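Local coordinates for fatty-acid-binding protein 1 (Arabidopsis thaliana, PDB 4DOO) that binds fatty acids, with a preference for saturated ones, and may take part in alpha-linolenic acid metabolism in the chloroplast, at residues E7-F12 and V27-K32; F12-S17 and V42-V47; R90-Y95 and N143-L148; A106-V111 and S129-F134. All blocks are in the same frame, centred on the assembly; numbering follows the deposited sequence.

Interaction 1: E7-F12 and V27-K32; sequences EPKTGF and VGLRKK. With DAO (lauric acid), chain C.
The carboxylate of Glu7 lies against Leu29: OE2 comes to 3.3 Å from Leu29 CD2, and the two side chains cross at about a right angle. The same group is pinned by its own loop. Glu7 OE2 accepts from Thr10 N, on the syn side but 28° out of the carboxylate plane, and from Thr10 OG1 at 2.7 Å through its anti lone pair, while OE1 is met by Lys9 N from above the plane. These three bonds fix the rotation of the carboxylate although it packs beside leucine methyls. The second flat group, the guanidinium of Arg30, takes no part in the loop packing and serves the ligand. Its edge meets the carboxylate of lauric acid (chain C) with two nearly straight bonds, Arg30 NE to O2 at 2.7 Å and Arg30 NH2 to O1 at 2.8 Å. Arg30 NH1 donates to the carbonyl of Lys31, which helps to fix the rotation of the guanidinium, edge-on to the acid.

Around Leu29, Thr10 CG2 meets CD2 tip to tip at 3.6 Å, and the extended chain of Lys9 lays its CD 3.6 Å from CD1. Glu7 CG, anti to its own backbone N (chi1 -170°), packs on Val27 CG1. Lys9 NZ and Lys31 NZ approach to 4.2 Å, a probable repulsion eased by the salt bridge of Lys9 to Asp41. Thr10 OG1 accepts from Phe12 N, an ST turn that shapes the loop. Strand 22-33 thus carries the loop on its Leu29 side and, through Arg30, the fatty-acid carboxylate site of this chalcone-isomerase-like protein.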
# COMPACT_ATOMS: atom_id res chain seq x y z
N GLU A 7 3.17 11.38 10.78
CA GLU A 7 1.73 11.34 10.59
C GLU A 7 1.25 12.05 11.86
O GLU A 7 1.39 11.53 12.96
CB GLU A 7 1.24 9.89 10.56
CG GLU A 7 -0.21 9.72 10.14
CD GLU A 7 -1.18 10.33 11.13
OE1 GLU A 7 -1.84 11.33 10.78
OE2 GLU A 7 -1.28 9.81 12.26
N PRO A 8 0.69 13.26 11.71
CA PRO A 8 0.20 14.08 12.82
C PRO A 8 -0.68 13.44 13.89
O PRO A 8 -0.36 13.48 15.07
CB PRO A 8 -0.49 15.25 12.12
CG PRO A 8 -0.92 14.66 10.81
CD PRO A 8 0.29 13.85 10.42
N LYS A 9 -1.80 12.85 13.48
CA LYS A 9 -2.72 12.25 14.43
C LYS A 9 -2.12 11.21 15.36
O LYS A 9 -2.44 11.18 16.55
CB LYS A 9 -3.93 11.65 13.73
CG LYS A 9 -5.00 11.17 14.71
CD LYS A 9 -6.26 10.68 14.03
CE LYS A 9 -7.34 10.36 15.05
NZ LYS A 9 -8.54 9.75 14.43
N THR A 10 -1.25 10.36 14.83
CA THR A 10 -0.63 9.29 15.62
C THR A 10 0.78 9.62 16.10
O THR A 10 1.23 9.09 17.11
CB THR A 10 -0.56 7.98 14.82
OG1 THR A 10 0.31 8.15 13.69
CG2 THR A 10 -1.93 7.58 14.32
N GLY A 11 1.47 10.50 15.37
CA GLY A 11 2.82 10.85 15.75
C GLY A 11 3.86 9.91 15.16
O GLY A 11 5.06 10.12 15.34
N PHE A 12 3.41 8.88 14.45
CA PHE A 12 4.35 7.92 13.86
C PHE A 12 5.15 8.54 12.72
O PHE A 12 4.63 9.32 11.93
CB PHE A 12 3.60 6.67 13.37
CG PHE A 12 3.05 5.83 14.49
CD1 PHE A 12 2.79 4.48 14.30
CD2 PHE A 12 2.80 6.38 15.75
CE1 PHE A 12 2.30 3.68 15.33
CE2 PHE A 12 2.30 5.59 16.79
CZ PHE A 12 2.05 4.24 16.58
N VAL A 27 1.06 9.50 3.04
CA VAL A 27 0.94 8.93 4.37
C VAL A 27 -0.51 9.01 4.82
O VAL A 27 -1.14 10.06 4.69
CB VAL A 27 1.84 9.68 5.38
CG1 VAL A 27 1.57 9.19 6.80
CG2 VAL A 27 3.29 9.47 5.01
N GLY A 28 -1.04 7.91 5.35
CA GLY A 28 -2.42 7.91 5.79
C GLY A 28 -2.70 7.01 6.98
O GLY A 28 -1.78 6.44 7.58
N LEU A 29 -3.98 6.90 7.32
CA LEU A 29 -4.42 6.07 8.44
C LEU A 29 -5.49 5.10 7.99
O LEU A 29 -6.39 5.46 7.22
CB LEU A 29 -4.99 6.95 9.57
CG LEU A 29 -4.08 7.95 10.28
CD1 LEU A 29 -4.88 8.65 11.37
CD2 LEU A 29 -2.88 7.23 10.89
N ARG A 30 -5.40 3.86 8.47
CA ARG A 30 -6.37 2.83 8.16
C ARG A 30 -7.20 2.75 9.43
O ARG A 30 -6.69 2.39 10.49
CB ARG A 30 -5.67 1.49 7.90
CG ARG A 30 -6.53 0.38 7.30
CD ARG A 30 -7.38 -0.37 8.32
NE ARG A 30 -7.84 -1.64 7.77
CZ ARG A 30 -9.08 -2.10 7.87
NH1 ARG A 30 -10.00 -1.40 8.51
NH2 ARG A 30 -9.40 -3.27 7.33
N LYS A 31 -8.47 3.11 9.31
CA LYS A 31 -9.37 3.10 10.46
C LYS A 31 -10.38 1.97 10.41
O LYS A 31 -10.53 1.30 9.39
CB LYS A 31 -10.12 4.43 10.55
CG LYS A 31 -9.22 5.65 10.69
CD LYS A 31 -10.01 6.94 10.52
CE LYS A 31 -9.09 8.15 10.58
NZ LYS A 31 -9.83 9.43 10.41
N LYS A 32 -11.06 1.78 11.53
CA LYS A 32 -12.11 0.78 11.65
C LYS A 32 -13.32 1.53 12.19
O LYS A 32 -13.27 2.10 13.29
CB LYS A 32 -11.70 -0.32 12.64
CG LYS A 32 -12.83 -1.27 13.03
CD LYS A 32 -13.39 -2.01 11.83
CE LYS A 32 -14.46 -3.00 12.27
NZ LYS A 32 -15.05 -3.75 11.12
O1 DAO C . -7.40 -4.75 6.00
O2 DAO C . -5.98 -3.12 6.44
C1 DAO C . -6.31 -4.16 5.81
C2 DAO C . -5.34 -4.72 4.80
C3 DAO C . -4.12 -5.28 5.51
C4 DAO C . -3.21 -6.04 4.53
C5 DAO C . -1.85 -6.34 5.16
C6 DAO C . -1.91 -7.57 6.05
C7 DAO C . -0.84 -7.53 7.14
C8 DAO C . -1.20 -8.49 8.26
C9 DAO C . -0.24 -8.36 9.43
C10 DAO C . -0.57 -9.38 10.51
C11 DAO C . 0.68 -9.76 11.29
C12 DAO C . 0.32 -10.61 12.49

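Interaction 2: F12-S17 and V42-V47; sequences FSFPAS and VYAFGV. With DAO (lauric acid), chain C; DAO (lauric acid), chain D.
Within the antiparallel sheet of the chalcone-isomerase-like fold, Phe14 of strand 13-18 brings the rim of its ring to strand 39-50, two places away in the sheet order, beside Ala44 and Gly46. Phe14 CZ comes to 3.9 Å from Ala44 CB, and Phe14 CE1 to 3.5 Å from Gly46 N. The rim of the ring runs along the backbone: Ala44 C and O lie at its edge, whereas Phe45 C and Gly46 N approach obliquely. With CG beside the backbone N, the torsion (chi1 -68°) turns the ring toward the backbone of 44-46. At Gly46 the ring comes close to the bare backbone. Phe12 adds a looser touch, its CB 4.5 Å from Ala44 CB.

Val42 and Tyr43 form a classic beta bulge opposite Arg30, and this part of strand 39-50 serves the fatty-acid site. Tyr43 OH donates to O2 of lauric acid (chain C) at 2.6 Å, the oxygen lying in the plane of the ring at its edge; the hydroxyl is also hydrogen-bonded to Tyr181. The chain D acid passes the same ring edge, with its C10 at 3.6 Å from Tyr43 CE1, and the same carbon lies 3.8 Å from Val42 CG1.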
# COMPACT_ATOMS: atom_id res chain seq x y z
N PHE A 12 3.41 8.88 14.45
CA PHE A 12 4.35 7.92 13.86
C PHE A 12 5.15 8.54 12.72
O PHE A 12 4.63 9.32 11.93
CB PHE A 12 3.60 6.67 13.37
CG PHE A 12 3.05 5.83 14.49
CD1 PHE A 12 2.79 4.48 14.30
CD2 PHE A 12 2.80 6.38 15.75
CE1 PHE A 12 2.30 3.68 15.33
CE2 PHE A 12 2.30 5.59 16.79
CZ PHE A 12 2.05 4.24 16.58
N SER A 13 6.43 8.17 12.65
CA SER A 13 7.33 8.71 11.64
C SER A 13 7.67 7.74 10.51
O SER A 13 7.82 6.53 10.73
CB SER A 13 8.62 9.18 12.31
OG SER A 13 9.54 9.69 11.37
N PHE A 14 7.78 8.28 9.30
CA PHE A 14 8.12 7.51 8.11
C PHE A 14 9.28 8.18 7.39
O PHE A 14 9.27 9.39 7.17
CB PHE A 14 6.93 7.45 7.14
CG PHE A 14 5.77 6.65 7.65
CD1 PHE A 14 5.63 5.31 7.32
CD2 PHE A 14 4.81 7.25 8.47
CE1 PHE A 14 4.55 4.57 7.79
CE2 PHE A 14 3.73 6.51 8.94
CZ PHE A 14 3.60 5.17 8.60
N PRO A 15 10.31 7.41 7.01
CA PRO A 15 11.45 8.01 6.32
C PRO A 15 11.02 8.55 4.95
O PRO A 15 10.15 7.98 4.29
CB PRO A 15 12.44 6.85 6.21
CG PRO A 15 11.54 5.64 6.15
CD PRO A 15 10.50 5.96 7.20
N ALA A 16 11.63 9.66 4.55
CA ALA A 16 11.31 10.30 3.27
C ALA A 16 11.63 9.38 2.09
O ALA A 16 11.11 9.58 0.98
CB ALA A 16 12.09 11.61 3.14
N SER A 17 12.48 8.39 2.32
CA SER A 17 12.84 7.46 1.27
C SER A 17 13.42 6.20 1.87
O SER A 17 13.82 6.19 3.04
CB SER A 17 13.87 8.09 0.31
OG SER A 17 15.09 8.35 0.97
N VAL A 42 -6.42 2.04 13.35
CA VAL A 42 -5.76 0.74 13.43
C VAL A 42 -4.27 0.82 13.18
O VAL A 42 -3.47 0.31 13.97
CB VAL A 42 -6.39 -0.25 12.45
CG1 VAL A 42 -5.79 -1.65 12.65
CG2 VAL A 42 -7.91 -0.30 12.67
N TYR A 43 -3.88 1.46 12.08
CA TYR A 43 -2.47 1.62 11.77
C TYR A 43 -2.24 2.79 10.82
O TYR A 43 -3.15 3.23 10.12
CB TYR A 43 -1.87 0.33 11.16
CG TYR A 43 -2.46 -0.14 9.83
CD1 TYR A 43 -3.41 -1.16 9.79
CD2 TYR A 43 -2.03 0.41 8.62
CE1 TYR A 43 -3.91 -1.63 8.57
CE2 TYR A 43 -2.52 -0.05 7.41
CZ TYR A 43 -3.46 -1.08 7.39
OH TYR A 43 -3.91 -1.57 6.18
N ALA A 44 -1.01 3.31 10.82
CA ALA A 44 -0.64 4.39 9.94
C ALA A 44 0.14 3.72 8.82
O ALA A 44 0.77 2.69 9.04
CB ALA A 44 0.26 5.38 10.65
N PHE A 45 0.07 4.27 7.61
CA PHE A 45 0.80 3.66 6.51
C PHE A 45 1.45 4.72 5.63
O PHE A 45 1.02 5.87 5.59
CB PHE A 45 -0.12 2.74 5.68
CG PHE A 45 -1.27 3.44 5.01
CD1 PHE A 45 -1.11 4.05 3.77
CD2 PHE A 45 -2.52 3.48 5.62
CE1 PHE A 45 -2.18 4.69 3.14
CE2 PHE A 45 -3.60 4.12 5.00
CZ PHE A 45 -3.43 4.73 3.76
N GLY A 46 2.53 4.32 4.96
CA GLY A 46 3.24 5.22 4.08
C GLY A 46 3.41 4.49 2.76
O GLY A 46 3.79 3.32 2.75
N VAL A 47 3.12 5.17 1.66
CA VAL A 47 3.23 4.56 0.35
C VAL A 47 4.46 5.10 -0.38
O VAL A 47 4.59 6.31 -0.59
CB VAL A 47 1.98 4.84 -0.51
CG1 VAL A 47 2.10 4.11 -1.85
CG2 VAL A 47 0.73 4.39 0.23
O1 DAO C . -7.40 -4.75 6.00
O2 DAO C . -5.98 -3.12 6.44
C1 DAO C . -6.31 -4.16 5.81
C2 DAO C . -5.34 -4.72 4.80
C3 DAO C . -4.12 -5.28 5.51
C4 DAO C . -3.21 -6.04 4.53
C5 DAO C . -1.85 -6.34 5.16
C6 DAO C . -1.91 -7.57 6.05
C7 DAO C . -0.84 -7.53 7.14
C8 DAO C . -1.20 -8.49 8.26
C9 DAO C . -0.24 -8.36 9.43
C10 DAO C . -0.57 -9.38 10.51
C11 DAO C . 0.68 -9.76 11.29
C12 DAO C . 0.32 -10.61 12.49
O1 DAO D . -13.30 -3.44 18.17
O2 DAO D . -11.27 -4.03 18.79
C1 DAO D . -12.07 -3.58 17.94
C2 DAO D . -11.54 -3.18 16.58
C3 DAO D . -11.42 -4.41 15.69
C4 DAO D . -10.09 -4.40 14.93
C5 DAO D . -10.32 -4.16 13.44
C6 DAO D . -9.51 -5.14 12.60
C7 DAO D . -8.61 -4.41 11.62
C8 DAO D . -7.34 -5.21 11.35
C9 DAO D . -6.69 -4.82 10.03
C10 DAO D . -5.22 -4.49 10.23
C11 DAO D . -4.31 -5.49 9.53
C12 DAO D . -2.86 -5.28 9.91

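Interaction 3: R90-Y95 and N143-L148; sequences RLQIVY and NSTIDL. With DAO (lauric acid), chain D.
Leu91 and Ile146 face each other as a hydrogen-bonded pair in the antiparallel junction of strands 87-93 and 145-151. Leu91 N gives a nearly straight bond to Ile146 O at 2.7 Å, and Ile146 N answers to Leu91 O. Further along, Ile93 N bonds to Ser144 O and Asn143 N to Ile93 O, carrying the pairing beyond the start of strand 145-151. The tight, buried side is apolar: Leu91 CD1 packs 3.8 Å from Leu148 CG, and Ile93 CG1 lies 4.1 Å from Ile146 CD1. Leu148 also touches the lauric acid of chain C, so this layer borders the fatty-acid pocket.

The other face, with Arg90, Gln92, Thr145 and Asp147, is partly exposed and more polar. A water donates to both Gln92 OE1 and Asn143 O, bridging the two segments, while Gln92 NE2 turns to the carbonyl of Ser13. Arg90 and Asp147 lie side by side, their flat groups 11° apart. The guanidinium grips the carboxylate side-on: Arg90 NE bonds to Asp147 OD1 at 3.0 Å and Arg90 NH2 to Asp147 OD2 at 3.1 Å, each oxygen using its syn lone pair. Two bonds in a common plane restrict rotation of both groups, and the pairing probably stabilises the charged form of Asp147.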
# COMPACT_ATOMS: atom_id res chain seq x y z
N ARG A 90 4.46 0.67 3.93
CA ARG A 90 4.92 0.42 5.29
C ARG A 90 3.80 0.69 6.27
O ARG A 90 3.24 1.79 6.30
CB ARG A 90 6.13 1.30 5.62
CG ARG A 90 6.49 1.29 7.10
CD ARG A 90 7.85 1.91 7.34
NE ARG A 90 8.90 1.12 6.70
CZ ARG A 90 10.20 1.40 6.78
NH1 ARG A 90 10.62 2.45 7.48
NH2 ARG A 90 11.08 0.62 6.17
N LEU A 91 3.46 -0.32 7.06
CA LEU A 91 2.40 -0.20 8.05
C LEU A 91 3.03 -0.15 9.44
O LEU A 91 3.98 -0.87 9.71
CB LEU A 91 1.46 -1.42 8.02
CG LEU A 91 0.68 -1.80 6.77
CD1 LEU A 91 1.62 -2.40 5.74
CD2 LEU A 91 -0.40 -2.81 7.15
N GLN A 92 2.49 0.71 10.29
CA GLN A 92 2.95 0.83 11.68
C GLN A 92 1.70 0.75 12.54
O GLN A 92 0.84 1.63 12.48
CB GLN A 92 3.69 2.15 11.91
CG GLN A 92 5.04 2.22 11.21
CD GLN A 92 5.81 3.46 11.58
OE1 GLN A 92 6.19 3.64 12.74
NE2 GLN A 92 6.05 4.33 10.61
N ILE A 93 1.60 -0.32 13.32
CA ILE A 93 0.43 -0.57 14.16
C ILE A 93 0.20 0.50 15.22
O ILE A 93 1.08 0.78 16.04
CB ILE A 93 0.52 -1.96 14.84
CG1 ILE A 93 0.75 -3.04 13.78
CG2 ILE A 93 -0.76 -2.26 15.62
CD1 ILE A 93 -0.32 -3.09 12.70
N VAL A 94 -1.00 1.07 15.21
CA VAL A 94 -1.39 2.11 16.16
C VAL A 94 -2.22 1.56 17.33
O VAL A 94 -1.89 1.80 18.50
CB VAL A 94 -2.20 3.22 15.45
CG1 VAL A 94 -2.72 4.22 16.47
CG2 VAL A 94 -1.31 3.92 14.43
N TYR A 95 -3.29 0.84 17.02
CA TYR A 95 -4.17 0.27 18.03
C TYR A 95 -3.40 -0.78 18.85
O TYR A 95 -2.79 -1.68 18.29
CB TYR A 95 -5.40 -0.37 17.37
CG TYR A 95 -6.48 -0.79 18.34
CD1 TYR A 95 -7.05 0.13 19.23
CD2 TYR A 95 -6.96 -2.11 18.36
CE1 TYR A 95 -8.06 -0.25 20.11
CE2 TYR A 95 -7.96 -2.49 19.24
CZ TYR A 95 -8.51 -1.56 20.12
OH TYR A 95 -9.50 -1.94 21.00
N ASN A 143 3.10 -0.36 17.53
CA ASN A 143 4.46 -0.03 17.11
C ASN A 143 5.14 -1.09 16.24
O ASN A 143 6.31 -0.95 15.88
CB ASN A 143 5.34 0.31 18.32
CG ASN A 143 4.85 1.52 19.07
OD1 ASN A 143 4.58 2.57 18.48
ND2 ASN A 143 4.73 1.40 20.39
N SER A 144 4.41 -2.16 15.91
CA SER A 144 4.96 -3.20 15.05
C SER A 144 5.00 -2.60 13.65
O SER A 144 4.12 -1.81 13.29
CB SER A 144 4.06 -4.44 15.02
OG SER A 144 3.95 -5.04 16.31
N THR A 145 6.01 -2.95 12.86
CA THR A 145 6.13 -2.43 11.50
C THR A 145 6.09 -3.57 10.49
O THR A 145 6.81 -4.56 10.61
CB THR A 145 7.46 -1.67 11.29
OG1 THR A 145 7.49 -0.51 12.14
CG2 THR A 145 7.61 -1.22 9.85
N ILE A 146 5.22 -3.44 9.49
CA ILE A 146 5.10 -4.44 8.44
C ILE A 146 5.35 -3.76 7.11
O ILE A 146 4.78 -2.71 6.83
CB ILE A 146 3.69 -5.07 8.39
CG1 ILE A 146 3.35 -5.75 9.72
CG2 ILE A 146 3.60 -6.08 7.25
CD1 ILE A 146 2.99 -4.78 10.83
N ASP A 147 6.21 -4.36 6.30
CA ASP A 147 6.52 -3.81 4.99
C ASP A 147 6.02 -4.72 3.87
O ASP A 147 6.47 -5.86 3.73
CB ASP A 147 8.04 -3.62 4.84
CG ASP A 147 8.51 -2.29 5.37
OD1 ASP A 147 7.68 -1.52 5.90
OD2 ASP A 147 9.73 -2.01 5.27
N LEU A 148 5.08 -4.20 3.09
CA LEU A 148 4.54 -4.95 1.95
C LEU A 148 5.22 -4.35 0.74
O LEU A 148 5.11 -3.15 0.48
CB LEU A 148 3.02 -4.74 1.83
CG LEU A 148 2.14 -4.98 3.06
CD1 LEU A 148 0.70 -4.58 2.73
CD2 LEU A 148 2.21 -6.43 3.48
O1 DAO D . -13.30 -3.44 18.17
O2 DAO D . -11.27 -4.03 18.79
C1 DAO D . -12.07 -3.58 17.94
C2 DAO D . -11.54 -3.18 16.58
C3 DAO D . -11.42 -4.41 15.69
C4 DAO D . -10.09 -4.40 14.93
C5 DAO D . -10.32 -4.16 13.44
C6 DAO D . -9.51 -5.14 12.60
C7 DAO D . -8.61 -4.41 11.62
C8 DAO D . -7.34 -5.21 11.35
C9 DAO D . -6.69 -4.82 10.03
C10 DAO D . -5.22 -4.49 10.23
C11 DAO D . -4.31 -5.49 9.53
C12 DAO D . -2.86 -5.28 9.91
O HOH W 1 6.88 1.93 15.00

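Interaction 4: A106-V111 and S129-F134; sequences AFQESV and SFTSLF. With DAO (lauric acid), chain C; DAO (lauric acid), chain D.
Phe107 holds CG between its backbone N and carbonyl carbon (chi1 71°), while Phe130 has CG anti to the backbone N (chi1 179°); these settings turn the two rings toward each other between helices 100-118 and 124-131. With Phe134 they make an aromatic cluster that lines the lauric acid pocket of the chalcone-isomerase-like fold. The edge of Phe130 points at the face of Phe107 in an offset edge-to-face pair, planes at 83° and centroids 5.5 Å apart, with Phe130 CE2 at 3.8 Å from Phe107 CD1. Phe134 meets Phe107 obliquely, its CD1 4.1 Å from Phe107 CZ. Val111 CG2 packs on Phe130 CE2 from the next turn of the helix. At the outer margin Thr131 OG1 lies at the edge of the Phe107 ring and near Gln108 OE1, though its hydrogen bond goes to the carbonyl of Leu127.

The acid of chain C runs past all three rings. Phe134 carries the alkyl chain over one face, with C8 at 3.7 Å from its CE2, and Phe130 meets C6 at its edge. The acid of chain D instead touches Ala106 CB. At the polar end of the chain C acid, Ser110 OG donates to O1 at 2.8 Å.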
# COMPACT_ATOMS: atom_id res chain seq x y z
N ALA A 106 -9.97 -9.73 9.21
CA ALA A 106 -10.05 -8.41 8.60
C ALA A 106 -9.33 -8.30 7.26
O ALA A 106 -9.89 -7.75 6.31
CB ALA A 106 -9.53 -7.35 9.57
N PHE A 107 -8.09 -8.78 7.17
CA PHE A 107 -7.39 -8.67 5.89
C PHE A 107 -7.87 -9.72 4.89
O PHE A 107 -7.71 -9.55 3.69
CB PHE A 107 -5.85 -8.70 6.07
CG PHE A 107 -5.27 -10.04 6.46
CD1 PHE A 107 -5.31 -11.12 5.58
CD2 PHE A 107 -4.62 -10.19 7.68
CE1 PHE A 107 -4.70 -12.33 5.91
CE2 PHE A 107 -4.01 -11.40 8.02
CZ PHE A 107 -4.05 -12.47 7.13
N GLN A 108 -8.49 -10.79 5.37
CA GLN A 108 -9.00 -11.80 4.45
C GLN A 108 -10.21 -11.19 3.75
O GLN A 108 -10.46 -11.44 2.57
CB GLN A 108 -9.39 -13.07 5.20
CG GLN A 108 -8.18 -13.97 5.46
CD GLN A 108 -8.42 -15.00 6.55
OE1 GLN A 108 -7.59 -15.87 6.79
NE2 GLN A 108 -9.56 -14.90 7.22
N GLU A 109 -10.95 -10.36 4.48
CA GLU A 109 -12.12 -9.69 3.92
C GLU A 109 -11.72 -8.57 2.95
O GLU A 109 -12.19 -8.53 1.81
CB GLU A 109 -12.99 -9.10 5.03
CG GLU A 109 -14.37 -8.65 4.57
CD GLU A 109 -15.28 -8.24 5.72
OE1 GLU A 109 -15.00 -7.20 6.36
OE2 GLU A 109 -16.26 -8.96 5.99
N SER A 110 -10.85 -7.67 3.40
CA SER A 110 -10.42 -6.55 2.56
C SER A 110 -9.68 -7.02 1.31
O SER A 110 -10.02 -6.63 0.19
CB SER A 110 -9.52 -5.59 3.36
OG SER A 110 -8.35 -6.24 3.81
N VAL A 111 -8.67 -7.87 1.49
CA VAL A 111 -7.92 -8.38 0.36
C VAL A 111 -8.84 -9.27 -0.48
O VAL A 111 -8.81 -9.23 -1.71
CB VAL A 111 -6.69 -9.18 0.82
CG1 VAL A 111 -6.01 -9.84 -0.37
CG2 VAL A 111 -5.71 -8.25 1.54
N SER A 129 -2.45 -18.33 0.22
CA SER A 129 -1.00 -18.22 0.13
C SER A 129 -0.55 -16.93 0.82
O SER A 129 0.57 -16.86 1.35
CB SER A 129 -0.55 -18.22 -1.34
OG SER A 129 -1.02 -17.08 -2.03
N PHE A 130 -1.42 -15.93 0.81
CA PHE A 130 -1.11 -14.66 1.46
C PHE A 130 -1.24 -14.85 2.97
O PHE A 130 -0.34 -14.49 3.74
CB PHE A 130 -2.08 -13.57 0.99
CG PHE A 130 -1.84 -12.22 1.63
CD1 PHE A 130 -0.64 -11.54 1.41
CD2 PHE A 130 -2.80 -11.65 2.45
CE1 PHE A 130 -0.41 -10.30 2.01
CE2 PHE A 130 -2.58 -10.41 3.06
CZ PHE A 130 -1.38 -9.73 2.83
N THR A 131 -2.36 -15.42 3.39
CA THR A 131 -2.63 -15.68 4.80
C THR A 131 -1.49 -16.47 5.44
O THR A 131 -1.05 -16.16 6.55
CB THR A 131 -3.93 -16.48 4.97
OG1 THR A 131 -5.04 -15.71 4.49
CG2 THR A 131 -4.16 -16.82 6.45
N SER A 132 -1.02 -17.51 4.74
CA SER A 132 0.04 -18.36 5.24
C SER A 132 1.33 -17.62 5.58
O SER A 132 2.15 -18.11 6.35
CB SER A 132 0.35 -19.48 4.24
OG SER A 132 -0.77 -20.34 4.08
N LEU A 133 1.52 -16.44 4.99
CA LEU A 133 2.71 -15.66 5.26
C LEU A 133 2.77 -15.25 6.73
O LEU A 133 3.85 -15.01 7.28
CB LEU A 133 2.75 -14.41 4.38
CG LEU A 133 2.84 -14.59 2.86
CD1 LEU A 133 2.82 -13.22 2.19
CD2 LEU A 133 4.12 -15.34 2.49
N PHE A 134 1.61 -15.17 7.37
CA PHE A 134 1.56 -14.76 8.77
C PHE A 134 1.17 -15.89 9.72
O PHE A 134 0.73 -15.65 10.84
CB PHE A 134 0.57 -13.60 8.95
CG PHE A 134 0.70 -12.54 7.89
CD1 PHE A 134 0.02 -12.66 6.68
CD2 PHE A 134 1.51 -11.43 8.10
CE1 PHE A 134 0.16 -11.70 5.68
CE2 PHE A 134 1.65 -10.46 7.11
CZ PHE A 134 0.97 -10.59 5.90
O1 DAO C . -7.40 -4.75 6.00
O2 DAO C . -5.98 -3.12 6.44
C1 DAO C . -6.31 -4.16 5.81
C2 DAO C . -5.34 -4.72 4.80
C3 DAO C . -4.12 -5.28 5.51
C4 DAO C . -3.21 -6.04 4.53
C5 DAO C . -1.85 -6.34 5.16
C6 DAO C . -1.91 -7.57 6.05
C7 DAO C . -0.84 -7.53 7.14
C8 DAO C . -1.20 -8.49 8.26
C9 DAO C . -0.24 -8.36 9.43
C10 DAO C . -0.57 -9.38 10.51
C11 DAO C . 0.68 -9.76 11.29
C12 DAO C . 0.32 -10.61 12.49
O1 DAO D . -13.30 -3.44 18.17
O2 DAO D . -11.27 -4.03 18.79
C1 DAO D . -12.07 -3.58 17.94
C2 DAO D . -11.54 -3.18 16.58
C3 DAO D . -11.42 -4.41 15.69
C4 DAO D . -10.09 -4.40 14.93
C5 DAO D . -10.32 -4.16 13.44
C6 DAO D . -9.51 -5.14 12.60
C7 DAO D . -8.61 -4.41 11.62
C8 DAO D . -7.34 -5.21 11.35
C9 DAO D . -6.69 -4.82 10.03
C10 DAO D . -5.22 -4.49 10.23
C11 DAO D . -4.31 -5.49 9.53
C12 DAO D . -2.86 -5.28 9.91

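In the fold
From the N terminus, the loop after strand 5-6 folds onto strand 22-33 in interaction 1, and strand 13-18 then reaches strand 39-50 in interaction 2. The two contacts share Phe12 and their segments alternate along the chain, so the loops they close cross; Gly28 O and Phe45 N join them across neighbouring strands. Interaction 3 opens later, pairing strand 87-93 with strand 145-151 around a largely helical excursion. Nested inside that excursion, interaction 4 packs helix 100-118 against helix 124-131. The sheet contacts and the helical pair do not touch, yet lauric acid of chain C reaches all four, while that of chain D borders interactions 2, 3 and 4.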